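Local coordinates for Ras-interacting protein 1 (Homo sapiens, PDB 5KHO) that regulates GTPase signalling in the endothelium, where it is required for blood vessel formation, this fragment being its Ras-associating domain, at residues F73-L79 with A120-R126. Sequence-based numbering, arbitrary orientation.
Sequences FALCDAL and ARRFELR
Strands 73-79 and 120-126 run antiparallel, their directions 155° apart, with A74 paired to R126 and C76 to E124 by reciprocal N-H...O=C bonds, typified by E124 N to C76 O at 2.9 Å. On the face carrying L75 and D77, R121 runs alongside L79, both pointing the same way, with L79 CD2 3.8 Å from R121 CG. With CG anti to the backbone N (chi1 178°) and the chain extended to NE, its guanidinium meets D77 side-on. NE donates to the syn lone pair of OD1 (R121 NE to D77 OD1, 2.8 Å), while NH2 reaches OD2 in a nearly straight bond (175°); carboxylate and guanidinium are almost coplanar. NH2 also donates to the carbonyl of V109. An alanine at R121 would remove both donors and is likely to leave the buried D77 carboxylate without its main counter-charge. These are central strands of the ubiquitin-like Ras-associating fold, and F123 and L75, touching at CD1 and CG (4.2 Å), suit its apolar interior: F123 packs on helix 106-112, L75 on that helix and on helix 43-54. On the opposite face, small A78 lets E124 OE1 come within 3.5 Å of A78 CB. E124's carboxylate joins two arginines of its own strand: R122 grips OE2 with NE and NH1, whereas R126 brings NE and NH2 to OE1 from one face of the carboxylate plane (R126 NH2 to E124 OE1, 2.8 Å).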
loop_
_atom_site.group_PDB
_atom_site.type_symbol
_atom_site.label_atom_id
_atom_site.label_comp_id
_atom_site.label_asym_id
_atom_site.label_seq_id
_atom_site.Cartn_x
_atom_site.Cartn_y
_atom_site.Cartn_z
ATOM N N PHE B 73 11.868 12.047 16.132
ATOM C CA PHE B 73 12.032 11.051 15.064
ATOM C C PHE B 73 10.729 10.375 14.624
ATOM O O PHE B 73 9.767 10.277 15.397
ATOM C CB PHE B 73 13.074 10.005 15.453
ATOM C CG PHE B 73 14.481 10.517 15.423
ATOM C CD1 PHE B 73 15.215 10.505 14.237
ATOM C CD2 PHE B 73 15.079 11.019 16.578
ATOM C CE1 PHE B 73 16.517 10.983 14.206
ATOM C CE2 PHE B 73 16.384 11.495 16.552
ATOM C CZ PHE B 73 17.101 11.481 15.366
ATOM N N ALA B 74 10.738 9.893 13.382
ATOM C CA ALA B 74 9.551 9.388 12.695
ATOM C C ALA B 74 9.783 8.032 12.035
ATOM O O ALA B 74 10.830 7.787 11.434
ATOM C CB ALA B 74 9.099 10.399 11.652
ATOM N N LEU B 75 8.796 7.154 12.149
ATOM C CA LEU B 75 8.820 5.915 11.389
ATOM C C LEU B 75 8.057 6.105 10.080
ATOM O O LEU B 75 6.887 6.504 10.078
ATOM C CB LEU B 75 8.282 4.732 12.209
ATOM C CG LEU B 75 8.481 3.304 11.678
ATOM C CD1 LEU B 75 9.923 3.007 11.275
ATOM C CD2 LEU B 75 8.007 2.311 12.723
ATOM N N CYS B 76 8.735 5.808 8.977
ATOM C CA CYS B 76 8.240 6.148 7.658
ATOM C C CYS B 76 8.039 4.943 6.753
ATOM O O CYS B 76 8.922 4.093 6.643
ATOM C CB CYS B 76 9.173 7.157 6.993
ATOM S SG CYS B 76 9.404 8.652 7.977
ATOM N N ASP B 77 6.860 4.891 6.124
ATOM C CA ASP B 77 6.551 3.948 5.061
ATOM C C ASP B 77 7.007 4.590 3.758
ATOM O O ASP B 77 6.316 5.446 3.199
ATOM C CB ASP B 77 5.045 3.634 5.054
ATOM C CG ASP B 77 4.684 2.376 4.235
ATOM O OD1 ASP B 77 5.532 1.787 3.513
ATOM O OD2 ASP B 77 3.510 1.973 4.317
ATOM N N ALA B 78 8.188 4.197 3.297
ATOM C CA ALA B 78 8.807 4.784 2.096
ATOM C C ALA B 78 8.583 3.951 0.834
ATOM O O ALA B 78 8.380 2.731 0.912
ATOM C CB ALA B 78 10.294 5.000 2.326
ATOM N N LEU B 79 8.624 4.621 -0.320
ATOM C CA LEU B 79 8.389 4.003 -1.633
ATOM C C LEU B 79 9.252 4.639 -2.725
ATOM O O LEU B 79 9.623 5.813 -2.635
ATOM C CB LEU B 79 6.922 4.164 -2.050
ATOM C CG LEU B 79 5.736 3.829 -1.156
ATOM C CD1 LEU B 79 4.544 4.607 -1.662
ATOM C CD2 LEU B 79 5.441 2.341 -1.160
ATOM N N ALA B 120 9.702 -0.483 -5.059
ATOM C CA ALA B 120 10.216 -1.048 -3.820
ATOM C C ALA B 120 9.616 -0.303 -2.620
ATOM O O ALA B 120 9.117 0.818 -2.762
ATOM C CB ALA B 120 11.735 -0.986 -3.805
ATOM N N ARG B 121 9.663 -0.939 -1.448
ATOM C CA ARG B 121 9.080 -0.391 -0.238
ATOM C C ARG B 121 9.851 -0.856 0.996
ATOM O O ARG B 121 10.049 -2.062 1.193
ATOM C CB ARG B 121 7.627 -0.812 -0.152
ATOM C CG ARG B 121 6.893 -0.348 1.078
ATOM C CD ARG B 121 5.678 -1.214 1.305
ATOM N NE ARG B 121 4.793 -0.653 2.318
ATOM C CZ ARG B 121 3.824 -1.334 2.927
ATOM N NH1 ARG B 121 3.611 -2.617 2.634
ATOM N NH2 ARG B 121 3.066 -0.735 3.837
ATOM N N ARG B 122 10.276 0.111 1.812
ATOM C CA ARG B 122 10.994 -0.153 3.053
ATOM C C ARG B 122 10.570 0.817 4.154
ATOM O O ARG B 122 10.089 1.914 3.858
ATOM C CB ARG B 122 12.514 -0.091 2.830
ATOM C CG ARG B 122 13.092 1.306 2.640
ATOM C CD ARG B 122 14.519 1.257 2.140
ATOM N NE ARG B 122 15.137 2.583 2.166
ATOM C CZ ARG B 122 16.396 2.849 1.819
ATOM N NH1 ARG B 122 16.846 4.092 1.900
ATOM N NH2 ARG B 122 17.214 1.891 1.391
ATOM N N PHE B 123 10.741 0.403 5.412
ATOM C CA PHE B 123 10.570 1.290 6.553
ATOM C C PHE B 123 11.841 2.101 6.774
ATOM O O PHE B 123 12.937 1.552 6.744
ATOM C CB PHE B 123 10.231 0.513 7.824
ATOM C CG PHE B 123 8.771 0.209 7.986
ATOM C CD1 PHE B 123 7.832 1.234 8.072
ATOM C CD2 PHE B 123 8.333 -1.113 8.083
ATOM C CE1 PHE B 123 6.483 0.940 8.225
ATOM C CE2 PHE B 123 6.988 -1.412 8.241
ATOM C CZ PHE B 123 6.061 -0.385 8.313
ATOM N N GLU B 124 11.684 3.406 6.992
ATOM C CA GLU B 124 12.812 4.306 7.251
ATOM C C GLU B 124 12.701 4.998 8.617
ATOM O O GLU B 124 11.592 5.297 9.088
ATOM C CB GLU B 124 12.960 5.335 6.123
ATOM C CG GLU B 124 13.520 4.761 4.817
ATOM C CD GLU B 124 13.661 5.784 3.682
ATOM O OE1 GLU B 124 12.990 6.843 3.696
ATOM O OE2 GLU B 124 14.447 5.518 2.746
ATOM N N LEU B 125 13.851 5.213 9.259
ATOM C CA LEU B 125 13.905 6.033 10.462
ATOM C C LEU B 125 14.449 7.398 10.088
ATOM O O LEU B 125 15.577 7.507 9.596
ATOM C CB LEU B 125 14.802 5.408 11.519
ATOM C CG LEU B 125 14.434 5.501 13.006
ATOM C CD1 LEU B 125 15.710 5.723 13.803
ATOM C CD2 LEU B 125 13.387 6.551 13.353
ATOM N N ARG B 126 13.642 8.432 10.300
ATOM C CA ARG B 126 14.019 9.794 9.922
ATOM C C ARG B 126 13.721 10.824 11.005
ATOM O O ARG B 126 12.840 10.612 11.853
ATOM C CB ARG B 126 13.315 10.203 8.628
ATOM C CG ARG B 126 13.906 9.603 7.362
ATOM C CD ARG B 126 13.154 10.135 6.163
ATOM N NE ARG B 126 13.471 9.407 4.941
ATOM C CZ ARG B 126 14.466 9.712 4.116
ATOM N NH1 ARG B 126 15.277 10.736 4.375
ATOM N NH2 ARG B 126 14.653 8.980 3.027
#